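Probable mannosyltransferase KTR4 (Saccharomyces cerevisiae, PDB 5A07) is a probable glycosyltransferase of the yeast KTR family, with a GT-A type lumenal domain that holds GDP and a manganese ion in this structure. Local coordinates at residues Asn261-Pro266 and Tyr312-Phe317; Thr268-Trp273 and Tyr306-Gly311; Phe293-Asp298 and Gln418-Arg423; Ser300-Asn305 and Leu412-Cys417. All coordinates share one frame; numbering follows the deposited sequence.

Interaction 1. Residues Asn261-Pro266 and Tyr312-Phe317; sequences NLYDSP and YSTCHF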
# COMPACT_ATOMS: atom_id res chain seq x y z
N ASN B 261 -6.54 3.65 2.87
CA ASN B 261 -6.00 4.81 2.12
C ASN B 261 -5.95 5.96 3.11
O ASN B 261 -6.98 6.39 3.59
CB ASN B 261 -7.00 5.05 0.97
CG ASN B 261 -6.51 6.00 -0.08
OD1 ASN B 261 -6.08 7.14 0.21
ND2 ASN B 261 -6.61 5.55 -1.33
N LEU B 262 -4.77 6.45 3.43
CA LEU B 262 -4.53 7.32 4.54
C LEU B 262 -3.67 8.56 4.19
O LEU B 262 -2.92 8.57 3.24
CB LEU B 262 -3.71 6.58 5.66
CG LEU B 262 -4.22 5.25 6.24
CD1 LEU B 262 -3.26 4.73 7.33
CD2 LEU B 262 -5.61 5.44 6.80
N TYR B 263 -3.76 9.51 5.06
CA TYR B 263 -2.83 10.63 5.12
C TYR B 263 -1.57 10.13 5.86
O TYR B 263 -1.66 9.30 6.75
CB TYR B 263 -3.43 11.81 5.84
CG TYR B 263 -4.46 12.52 5.02
CD1 TYR B 263 -5.79 12.05 4.97
CD2 TYR B 263 -4.14 13.60 4.25
CE1 TYR B 263 -6.76 12.69 4.18
CE2 TYR B 263 -5.10 14.24 3.41
CZ TYR B 263 -6.42 13.78 3.40
OH TYR B 263 -7.36 14.37 2.56
N ASP B 264 -0.45 10.73 5.54
CA ASP B 264 0.75 10.45 6.23
C ASP B 264 1.15 11.61 7.16
O ASP B 264 0.63 12.69 7.10
CB ASP B 264 1.87 10.19 5.23
CG ASP B 264 2.89 9.10 5.72
OD1 ASP B 264 3.05 8.89 6.91
OD2 ASP B 264 3.54 8.47 4.91
N SER B 265 2.15 11.33 8.00
CA SER B 265 2.78 12.32 8.84
C SER B 265 3.70 13.17 8.00
O SER B 265 4.73 12.68 7.46
CB SER B 265 3.55 11.57 9.95
OG SER B 265 4.37 12.50 10.59
N PRO B 266 3.33 14.46 7.77
CA PRO B 266 4.07 15.26 6.79
C PRO B 266 5.58 15.44 7.16
O PRO B 266 6.41 15.55 6.30
CB PRO B 266 3.38 16.62 6.80
CG PRO B 266 2.14 16.45 7.58
CD PRO B 266 2.19 15.18 8.36
N TYR B 312 1.61 18.29 -1.64
CA TYR B 312 1.19 16.88 -1.62
C TYR B 312 0.22 16.67 -0.49
O TYR B 312 0.47 17.03 0.66
CB TYR B 312 2.41 15.97 -1.44
CG TYR B 312 2.16 14.47 -1.27
CD1 TYR B 312 1.13 13.80 -1.90
CD2 TYR B 312 3.08 13.70 -0.55
CE1 TYR B 312 0.95 12.40 -1.72
CE2 TYR B 312 2.90 12.33 -0.39
CZ TYR B 312 1.83 11.69 -0.97
OH TYR B 312 1.70 10.32 -0.80
N SER B 313 -0.92 16.09 -0.81
CA SER B 313 -1.94 15.79 0.20
C SER B 313 -1.43 14.90 1.32
O SER B 313 -1.94 14.95 2.42
CB SER B 313 -3.14 15.09 -0.49
OG SER B 313 -2.71 13.83 -1.07
N THR B 314 -0.45 14.10 0.98
CA THR B 314 0.14 13.00 1.77
C THR B 314 -0.70 11.77 1.75
O THR B 314 -0.39 10.77 2.42
CB THR B 314 0.58 13.38 3.20
OG1 THR B 314 -0.58 13.53 4.03
CG2 THR B 314 1.35 14.66 3.18
N CYS B 315 -1.75 11.74 0.91
CA CYS B 315 -2.55 10.49 0.78
C CYS B 315 -1.71 9.37 0.17
O CYS B 315 -0.90 9.58 -0.74
CB CYS B 315 -3.79 10.73 -0.05
SG CYS B 315 -4.93 11.83 0.81
N HIS B 316 -1.88 8.15 0.73
CA HIS B 316 -1.18 7.00 0.27
C HIS B 316 -1.97 5.72 0.52
O HIS B 316 -2.79 5.67 1.42
CB HIS B 316 0.22 6.95 0.92
CG HIS B 316 0.19 6.81 2.41
ND1 HIS B 316 -0.01 7.88 3.27
CD2 HIS B 316 0.29 5.72 3.19
CE1 HIS B 316 -0.00 7.44 4.51
NE2 HIS B 316 0.19 6.14 4.49
N PHE B 317 -1.69 4.71 -0.28
CA PHE B 317 -2.23 3.37 -0.01
C PHE B 317 -1.46 2.87 1.21
O PHE B 317 -0.25 3.03 1.29
CB PHE B 317 -2.01 2.44 -1.18
CG PHE B 317 -2.48 3.02 -2.48
CD1 PHE B 317 -3.83 3.25 -2.67
CD2 PHE B 317 -1.58 3.35 -3.48
CE1 PHE B 317 -4.29 3.90 -3.82
CE2 PHE B 317 -2.03 3.94 -4.63
CZ PHE B 317 -3.38 4.21 -4.80

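Interaction 2. Residues Thr268-Trp273 and Tyr306-Gly311; sequences TIETLW and YDYTQG. With ACT (acetate ion), chain H.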
# COMPACT_ATOMS: atom_id res chain seq x y z
N THR B 268 7.63 13.34 8.20
CA THR B 268 8.48 12.25 7.74
C THR B 268 8.93 12.43 6.32
O THR B 268 9.84 11.71 5.83
CB THR B 268 7.79 10.88 7.87
OG1 THR B 268 6.66 10.82 6.96
CG2 THR B 268 7.35 10.60 9.28
N ILE B 269 8.24 13.29 5.57
CA ILE B 269 8.42 13.38 4.14
C ILE B 269 8.51 14.82 3.67
O ILE B 269 7.99 15.21 2.60
CB ILE B 269 7.27 12.67 3.37
CG1 ILE B 269 5.91 13.18 3.81
CG2 ILE B 269 7.46 11.17 3.53
CD1 ILE B 269 4.71 12.64 2.98
N GLU B 270 9.23 15.64 4.44
CA GLU B 270 9.35 17.07 4.12
C GLU B 270 9.66 17.37 2.67
O GLU B 270 8.98 18.24 2.06
CB GLU B 270 10.40 17.73 5.03
CG GLU B 270 10.52 19.22 4.75
CD GLU B 270 11.36 19.95 5.79
OE1 GLU B 270 12.24 19.29 6.37
OE2 GLU B 270 11.14 21.16 6.02
N THR B 271 10.62 16.71 2.07
CA THR B 271 10.99 16.96 0.68
C THR B 271 10.69 15.87 -0.32
O THR B 271 11.13 15.93 -1.45
CB THR B 271 12.51 17.31 0.52
OG1 THR B 271 13.35 16.18 0.84
CG2 THR B 271 12.87 18.55 1.39
N LEU B 272 9.86 14.91 0.00
CA LEU B 272 9.60 13.84 -0.96
C LEU B 272 8.80 14.32 -2.22
O LEU B 272 9.14 14.02 -3.35
CB LEU B 272 8.88 12.67 -0.27
CG LEU B 272 8.38 11.56 -1.20
CD1 LEU B 272 9.50 10.89 -1.95
CD2 LEU B 272 7.66 10.54 -0.28
N TRP B 273 7.78 15.11 -1.99
CA TRP B 273 6.99 15.68 -3.11
C TRP B 273 7.85 16.62 -3.98
O TRP B 273 7.85 16.53 -5.18
CB TRP B 273 5.80 16.50 -2.53
CG TRP B 273 4.97 17.15 -3.60
CD1 TRP B 273 4.97 18.48 -3.93
CD2 TRP B 273 4.12 16.48 -4.55
NE1 TRP B 273 4.15 18.68 -5.02
CE2 TRP B 273 3.59 17.48 -5.39
CE3 TRP B 273 3.72 15.15 -4.72
CZ2 TRP B 273 2.71 17.18 -6.44
CZ3 TRP B 273 2.84 14.84 -5.75
CH2 TRP B 273 2.31 15.86 -6.59
N TYR B 306 -0.70 19.55 3.19
CA TYR B 306 -0.43 20.01 1.87
C TYR B 306 0.56 21.21 1.88
O TYR B 306 1.46 21.30 1.07
CB TYR B 306 -1.76 20.47 1.25
CG TYR B 306 -1.59 20.93 -0.18
CD1 TYR B 306 -1.21 22.22 -0.50
CD2 TYR B 306 -1.83 20.09 -1.21
CE1 TYR B 306 -1.06 22.63 -1.80
CE2 TYR B 306 -1.71 20.49 -2.50
CZ TYR B 306 -1.36 21.77 -2.81
OH TYR B 306 -1.16 22.12 -4.13
N ASP B 307 0.36 22.11 2.83
CA ASP B 307 1.28 23.27 2.96
C ASP B 307 2.64 22.85 3.41
O ASP B 307 3.62 23.32 2.88
CB ASP B 307 0.78 24.25 4.00
CG ASP B 307 -0.39 25.00 3.53
OD1 ASP B 307 -0.67 25.05 2.28
OD2 ASP B 307 -1.05 25.51 4.43
N TYR B 308 2.71 21.90 4.35
CA TYR B 308 4.02 21.49 4.82
C TYR B 308 4.87 20.86 3.74
O TYR B 308 6.06 21.07 3.67
CB TYR B 308 3.86 20.58 6.05
CG TYR B 308 5.16 20.19 6.66
CD1 TYR B 308 5.91 19.13 6.14
CD2 TYR B 308 5.70 20.90 7.74
CE1 TYR B 308 7.12 18.77 6.67
CE2 TYR B 308 6.94 20.54 8.27
CZ TYR B 308 7.62 19.47 7.74
OH TYR B 308 8.84 19.09 8.24
N THR B 309 4.28 20.09 2.82
CA THR B 309 5.04 19.37 1.80
C THR B 309 5.17 20.17 0.56
O THR B 309 5.74 19.74 -0.47
CB THR B 309 4.30 18.05 1.40
OG1 THR B 309 2.97 18.42 1.00
CG2 THR B 309 4.21 17.07 2.59
N GLN B 310 4.52 21.32 0.61
CA GLN B 310 4.52 22.21 -0.55
C GLN B 310 3.91 21.56 -1.77
O GLN B 310 4.45 21.63 -2.88
CB GLN B 310 5.95 22.72 -0.85
CG GLN B 310 6.55 23.59 0.27
CD GLN B 310 8.01 23.93 -0.04
OE1 GLN B 310 8.30 24.70 -0.94
NE2 GLN B 310 8.91 23.25 0.63
N GLY B 311 2.75 20.92 -1.57
CA GLY B 311 1.94 20.49 -2.71
C GLY B 311 1.41 19.06 -2.72
O GLY B 311 0.83 18.67 -3.71
C ACT H . 1.37 23.79 -5.05
O ACT H . 0.33 24.04 -4.39
OXT ACT H . 1.57 22.74 -5.72
CH3 ACT H . 2.49 24.82 -5.06
O HOH W 1 7.86 18.00 -0.29
O HOH W 2 8.35 20.91 2.33

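Interaction 3. Residues Phe293-Asp298 and Gln418-Arg423; sequences FAWLKD and QATWIR. With ACT (acetate ion), chain H.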
# COMPACT_ATOMS: atom_id res chain seq x y z
N PHE B 293 -4.18 12.28 -10.14
CA PHE B 293 -3.63 13.57 -9.79
C PHE B 293 -4.41 14.33 -8.76
O PHE B 293 -3.84 14.96 -7.90
CB PHE B 293 -3.45 14.44 -11.05
CG PHE B 293 -2.64 13.76 -12.11
CD1 PHE B 293 -1.35 13.35 -11.86
CD2 PHE B 293 -3.18 13.54 -13.36
CE1 PHE B 293 -0.60 12.71 -12.85
CE2 PHE B 293 -2.42 12.92 -14.35
CZ PHE B 293 -1.13 12.48 -14.08
N ALA B 294 -5.75 14.26 -8.80
CA ALA B 294 -6.53 14.92 -7.81
C ALA B 294 -6.25 14.38 -6.37
O ALA B 294 -6.16 15.14 -5.39
CB ALA B 294 -7.99 14.80 -8.20
N TRP B 295 -6.12 13.09 -6.27
CA TRP B 295 -5.81 12.43 -4.99
C TRP B 295 -4.52 12.91 -4.39
O TRP B 295 -4.45 13.14 -3.17
CB TRP B 295 -5.75 10.93 -5.22
CG TRP B 295 -5.50 10.02 -4.09
CD1 TRP B 295 -6.28 9.83 -3.00
CD2 TRP B 295 -4.41 9.10 -3.94
NE1 TRP B 295 -5.74 8.88 -2.18
CE2 TRP B 295 -4.62 8.38 -2.76
CE3 TRP B 295 -3.30 8.82 -4.68
CZ2 TRP B 295 -3.73 7.42 -2.30
CZ3 TRP B 295 -2.44 7.83 -4.25
CH2 TRP B 295 -2.66 7.15 -3.06
N LEU B 296 -3.49 13.14 -5.20
CA LEU B 296 -2.23 13.75 -4.72
C LEU B 296 -2.35 15.25 -4.30
O LEU B 296 -1.58 15.74 -3.50
CB LEU B 296 -1.19 13.67 -5.80
CG LEU B 296 -0.90 12.29 -6.36
CD1 LEU B 296 0.10 12.35 -7.47
CD2 LEU B 296 -0.37 11.41 -5.21
N LYS B 297 -3.34 15.96 -4.81
CA LYS B 297 -3.42 17.42 -4.67
C LYS B 297 -4.56 17.89 -3.80
O LYS B 297 -4.73 19.09 -3.65
CB LYS B 297 -3.55 18.04 -6.05
CG LYS B 297 -2.47 17.73 -7.02
CD LYS B 297 -1.09 18.18 -6.60
CE LYS B 297 -1.05 19.66 -6.23
NZ LYS B 297 0.36 20.14 -5.89
N ASP B 298 -5.28 16.99 -3.13
CA ASP B 298 -6.41 17.35 -2.33
C ASP B 298 -5.98 17.98 -1.04
O ASP B 298 -5.46 17.31 -0.11
CB ASP B 298 -7.34 16.15 -2.01
CG ASP B 298 -8.70 16.60 -1.48
OD1 ASP B 298 -8.87 17.80 -1.15
OD2 ASP B 298 -9.59 15.74 -1.25
N GLN B 418 -9.84 7.85 2.05
CA GLN B 418 -10.60 7.03 1.15
C GLN B 418 -11.69 7.84 0.40
O GLN B 418 -11.94 7.56 -0.77
CB GLN B 418 -11.19 5.81 1.84
CG GLN B 418 -11.96 4.85 0.92
CD GLN B 418 -11.01 4.11 0.00
OE1 GLN B 418 -10.00 3.56 0.46
NE2 GLN B 418 -11.30 4.09 -1.25
N ALA B 419 -12.32 8.84 1.04
CA ALA B 419 -13.33 9.67 0.37
C ALA B 419 -12.75 10.38 -0.83
O ALA B 419 -13.42 10.48 -1.85
CB ALA B 419 -13.95 10.69 1.32
N THR B 420 -11.51 10.84 -0.73
CA THR B 420 -10.84 11.49 -1.86
C THR B 420 -10.63 10.54 -3.04
O THR B 420 -10.92 10.88 -4.20
CB THR B 420 -9.51 12.14 -1.42
OG1 THR B 420 -9.80 13.15 -0.47
CG2 THR B 420 -8.73 12.72 -2.61
N TRP B 421 -10.22 9.32 -2.75
CA TRP B 421 -10.06 8.31 -3.77
C TRP B 421 -11.45 7.96 -4.43
O TRP B 421 -11.54 7.87 -5.67
CB TRP B 421 -9.45 7.00 -3.12
CG TRP B 421 -9.15 5.98 -4.15
CD1 TRP B 421 -9.96 4.94 -4.56
CD2 TRP B 421 -8.01 5.95 -4.99
NE1 TRP B 421 -9.39 4.30 -5.59
CE2 TRP B 421 -8.18 4.91 -5.88
CE3 TRP B 421 -6.86 6.77 -5.10
CZ2 TRP B 421 -7.26 4.59 -6.84
CZ3 TRP B 421 -5.89 6.46 -6.08
CH2 TRP B 421 -6.12 5.40 -6.95
N ILE B 422 -12.46 7.80 -3.61
CA ILE B 422 -13.83 7.53 -4.14
C ILE B 422 -14.28 8.69 -5.03
O ILE B 422 -14.76 8.47 -6.16
CB ILE B 422 -14.86 7.32 -3.04
CG1 ILE B 422 -14.56 6.01 -2.30
CG2 ILE B 422 -16.31 7.25 -3.61
CD1 ILE B 422 -15.30 5.85 -1.01
N ARG B 423 -14.12 9.88 -4.53
CA ARG B 423 -14.62 11.08 -5.25
C ARG B 423 -13.91 11.33 -6.57
O ARG B 423 -14.55 11.68 -7.57
CB ARG B 423 -14.50 12.28 -4.35
CG ARG B 423 -14.91 13.63 -4.98
CD ARG B 423 -14.75 14.76 -3.98
NE ARG B 423 -15.63 14.49 -2.89
CZ ARG B 423 -15.33 14.39 -1.57
NH1 ARG B 423 -14.11 14.63 -1.14
NH2 ARG B 423 -16.30 14.06 -0.72
C ACT H . 1.37 23.79 -5.05
O ACT H . 0.33 24.04 -4.39
OXT ACT H . 1.57 22.74 -5.72
CH3 ACT H . 2.49 24.82 -5.06
O HOH W 3 -12.00 16.11 -2.57

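Interaction 4. Residues Ser300-Asn305 and Leu412-Cys417; sequences SQNPKN and LDNQNC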
# COMPACT_ATOMS: atom_id res chain seq x y z
N SER B 300 -8.12 19.79 0.91
CA SER B 300 -9.29 20.24 1.64
C SER B 300 -9.57 19.67 3.03
O SER B 300 -10.28 20.32 3.82
CB SER B 300 -10.54 20.07 0.76
OG SER B 300 -10.81 18.72 0.43
N GLN B 301 -9.12 18.43 3.31
CA GLN B 301 -9.36 17.86 4.58
C GLN B 301 -8.25 18.16 5.55
O GLN B 301 -8.55 18.44 6.70
CB GLN B 301 -9.49 16.33 4.49
CG GLN B 301 -9.89 15.67 5.79
CD GLN B 301 -10.26 14.19 5.55
OE1 GLN B 301 -11.28 13.88 4.95
NE2 GLN B 301 -9.42 13.30 6.04
N ASN B 302 -7.00 18.07 5.11
CA ASN B 302 -5.79 18.35 5.91
C ASN B 302 -4.88 19.35 5.19
O ASN B 302 -3.79 19.02 4.72
CB ASN B 302 -4.98 17.08 6.18
CG ASN B 302 -5.69 16.17 7.09
OD1 ASN B 302 -6.08 16.55 8.18
ND2 ASN B 302 -5.97 15.01 6.63
N PRO B 303 -5.31 20.64 5.16
CA PRO B 303 -4.57 21.64 4.43
C PRO B 303 -3.15 21.86 4.98
O PRO B 303 -2.25 22.24 4.22
CB PRO B 303 -5.43 22.92 4.60
CG PRO B 303 -6.40 22.63 5.68
CD PRO B 303 -6.61 21.14 5.63
N LYS B 304 -2.96 21.62 6.25
CA LYS B 304 -1.60 21.80 6.82
C LYS B 304 -0.65 20.78 6.32
O LYS B 304 0.55 21.06 6.19
CB LYS B 304 -1.63 21.69 8.33
CG LYS B 304 -2.47 22.72 9.03
CD LYS B 304 -2.75 22.21 10.44
CE LYS B 304 -1.94 22.92 11.48
NZ LYS B 304 -2.91 23.77 12.23
N ASN B 305 -1.17 19.57 5.98
CA ASN B 305 -0.27 18.56 5.30
C ASN B 305 0.23 19.02 3.97
O ASN B 305 1.40 18.86 3.61
CB ASN B 305 -0.97 17.18 5.10
CG ASN B 305 -1.19 16.42 6.39
OD1 ASN B 305 -1.14 15.15 6.46
ND2 ASN B 305 -1.52 17.13 7.38
N LEU B 412 -8.74 10.18 14.95
CA LEU B 412 -7.99 9.73 13.77
C LEU B 412 -8.88 9.69 12.52
O LEU B 412 -8.37 9.30 11.45
CB LEU B 412 -7.39 8.32 14.01
CG LEU B 412 -6.46 8.18 15.23
CD1 LEU B 412 -6.01 6.73 15.31
CD2 LEU B 412 -5.28 9.17 15.14
N ASP B 413 -10.17 10.05 12.61
CA ASP B 413 -11.04 10.04 11.38
C ASP B 413 -10.48 10.90 10.29
O ASP B 413 -10.60 10.55 9.09
CB ASP B 413 -12.48 10.46 11.65
CG ASP B 413 -13.28 9.37 12.38
OD1 ASP B 413 -12.99 8.17 12.16
OD2 ASP B 413 -14.22 9.75 13.10
N ASN B 414 -9.81 11.99 10.66
CA ASN B 414 -9.21 12.82 9.61
C ASN B 414 -7.93 12.29 8.95
O ASN B 414 -7.40 12.94 8.04
CB ASN B 414 -8.97 14.25 10.13
CG ASN B 414 -7.85 14.35 11.11
OD1 ASN B 414 -7.33 13.38 11.66
ND2 ASN B 414 -7.49 15.58 11.38
N GLN B 415 -7.46 11.12 9.37
CA GLN B 415 -6.40 10.42 8.67
C GLN B 415 -6.89 9.53 7.49
O GLN B 415 -6.11 9.04 6.76
CB GLN B 415 -5.58 9.59 9.70
CG GLN B 415 -4.97 10.42 10.83
CD GLN B 415 -4.18 11.58 10.33
OE1 GLN B 415 -3.20 11.41 9.66
NE2 GLN B 415 -4.63 12.81 10.64
N ASN B 416 -8.19 9.39 7.32
CA ASN B 416 -8.79 8.61 6.23
C ASN B 416 -8.80 9.47 4.94
O ASN B 416 -9.34 10.57 4.95
CB ASN B 416 -10.20 8.24 6.60
CG ASN B 416 -10.77 7.11 5.74
OD1 ASN B 416 -10.16 6.66 4.77
ND2 ASN B 416 -11.94 6.69 6.09
N CYS B 417 -8.17 8.94 3.89
CA CYS B 417 -8.19 9.57 2.58
C CYS B 417 -9.09 8.86 1.60
O CYS B 417 -9.16 9.22 0.44
CB CYS B 417 -6.77 9.72 2.05
SG CYS B 417 -6.74 10.90 0.67

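Interaction 1. Residues Asn261-Pro266 and Tyr312-Phe317
Tyr263 and Cys315 meet ring to sulfur: SG stands over one face of the phenol ring, 3.7 Å from the ring centroid and displaced toward the CE2-CZ rim. Sulfur is polarisable and suits an aromatic face, and this one is tied into the disulfide with Cys417. Although the CB of Tyr263 points away overall, the ring lies back against 312-317, its edge toward Ser313 O and Thr314 OG1.

His316 and Leu262 share one face of the sheet, Asn261 and Phe317 the opposite one. The His316 CG is tucked between the backbone N and the carbonyl carbon (chi1 63°), which curls the imidazole back toward its own chain, where ND1 donates a straight bond of 3.0 Å to Thr314 O in the ring plane. That bond fixes the ring's rotation. Asp264 crosses the imidazole at about a right angle: OD2 lies over one ring face, CB is 3.4 Å from His316 CE1, and carboxylate and ring planes differ by 36°. Asn261 and Phe317 run side by side instead, Asn261 ND2 3.8 Å from Phe317 CE1 and the flat groups nearly perpendicular; Asn261 OD1 bonds to Trp295 NE1.

Between the side chains, Leu262 and His316 form an antiparallel hydrogen-bonded pair, Leu262 N to His316 O 2.9 Å and His316 N to Leu262 O 2.7 Å. Beyond it Asp264 N turns to Thr314 OG1 (3.2 Å), while Ser313 OG, also bonded to Trp295 O, accepts from Cys315 N in an ST turn. This short antiparallel bridge belongs to the mixed sheet of a GT-A fold, with the Asp264 side chain about 9 Å from the bound GDP.

Interaction 2. Residues Thr268-Trp273 and Tyr306-Gly311
Trp273 lays its indole against the backbone of Thr309, Gln310 and Gly311, and this packing carries much of the contact. With CG anti to the backbone N (chi1 178°) the ring extends from the first turn of helix 272-282, and Gly311 O comes over one of its faces, 3.4 Å from Trp273 CE2. Glycine fits here because a CB would point at the indole and clash with Trp273 NE1, and at these backbone angles would also press on the preceding carbonyl O. Gly311 O also accepts from Lys297 NZ. Smaller apolar touches join Ile269 CG1 to Thr309 CG2. At the exposed rim the Glu270 and Tyr308 side chains cross at about a right angle, with carboxylate and ring planes 25° apart; Glu270 CD lies 3.6 Å from Tyr308 OH, while CB and CG pack near Tyr308 CE1.

The polar links across the gap run through water. One water donates to Glu270 O (2.6 Å) and to Thr309 O (2.7 Å). A second donates to Glu270 O and Tyr308 O and accepts from Gln310 NE2, 2.9 Å away. The pair thus joins Tyr308 O and Thr309 O, at the C-terminal end of helix 303-308, to Glu270 O on the other segment.

Acetate, probably from the crystallisation liquor, lies by Tyr306 OH and also bonds to Lys297 NZ; its modelled separation from the tyrosine is doubtfully short.

A last group of bonds is internal. Gly311 N bonds back to Tyr306 O and Gln310 N to Asp307 O, with Gln310 at positive phi: a Schellman motif ending helix 303-308, packed against the start of helix 272-282.

Interaction 3. Residues Phe293-Asp298 and Gln418-Arg423
Trp295 and Trp421 both carry CG anti to the backbone N (chi1 -178° for Trp295), which extends each indole from its helix until the two meet. The edge of Trp421, through CE3 and CZ3, points at the face of Trp295 in an edge-to-face pair, with Trp421 CE3 3.6 Å from Trp295 CD2 and the planes 82° apart. The short helical segments run roughly antiparallel (152°) with their axes 9.1 Å apart, a distance the two tryptophans bridge. The Trp295 ring also stacks with Phe317.

Thr420 works with both branches. Its CG2 sits at the edge of the Trp295 ring, 3.8 Å from Trp295 CD1, while OG1, anti to its own carbonyl carbon, donates to Asp298 OD2 at 2.7 Å. The hydroxyl meets that oxygen on the anti side, tilted out of the carboxylate plane. A water also donates to Asp298 OD2 (2.8 Å) and accepts from Arg423 NH1, which bonds to Asn72 OD1 as well, and Asp298 OD1 bonds to Ser300 OG. The buried carboxylate is therefore served by two hydroxyls and a water, with an arginine one water away, which would probably favour its charged form.

Interaction 4. Residues Ser300-Asn305 and Leu412-Cys417
Gln301 and Asn302, just before helix 303-308, face the 3-10 segment 412-415 across a gap in which the nearest CA atoms, those of Gln301 and Asn414, stay 7.1 Å apart, so side chains must span the distance. Gln301 does so with an extended chain, CG anti to the backbone N (chi1 -174°). Its NE2 reaches two carbonyls, Asn414 O at 2.9 Å and Asn416 O at 2.9 Å. Asn414 O lies in the Gln301 amide plane and Asn416 O is tilted from it, each N-H serving one carbonyl through a bent bond (139° for Asn414 O). Its OE1 is taken by Asn72 ND2 of helix 65-80, which holds the amide's orientation.

The shorter Asn302 aims at one target: ND2 donates to Asn414 O at 2.9 Å, almost straight (169°) and exactly in its own amide plane. Asn414 O therefore accepts twice, from Asn302 nearly head-on to the carbonyl and from Gln301 well above the carbonyl plane. The two asparagine side chains cross at about a right angle, and Asn414 OD1 accepts from Gln415 NE2 (2.9 Å) within its own segment.

Asparagine and glutamine fit because their amides donate without bringing charge. The result is a set of side-chain amides bridging to backbone carbonyls at the end of a 3-10 turn, beside Cys417 and its disulfide to Cys315, which fastens the loop before helix 418-425 to the GT-A core.

Overall arrangement
From the N terminus, strand 256-262 runs out into the loop 263-266, and 261-266 meets 312-317 in interaction 1. Within the loop so closed, 268-273 meets 306-311, so interaction 2 is nested inside interaction 1 and brings helices 272-282 and 303-308 together. Segments 293-298 and 300-305 also leave from inside it, but their partners lie over a hundred residues later: interaction 4 ties 300-305 to 412-417 and is nested inside interaction 3, which ties 293-298 to 418-423. Both therefore cross interactions 1 and 2. The Cys315-Cys417 disulfide joins interactions 1 and 4, Ser313 bonds to Trp295 and Leu296 of interaction 3, and Lys297 reaches Gly311 of interaction 2, binding sheet, helices and C-terminal region.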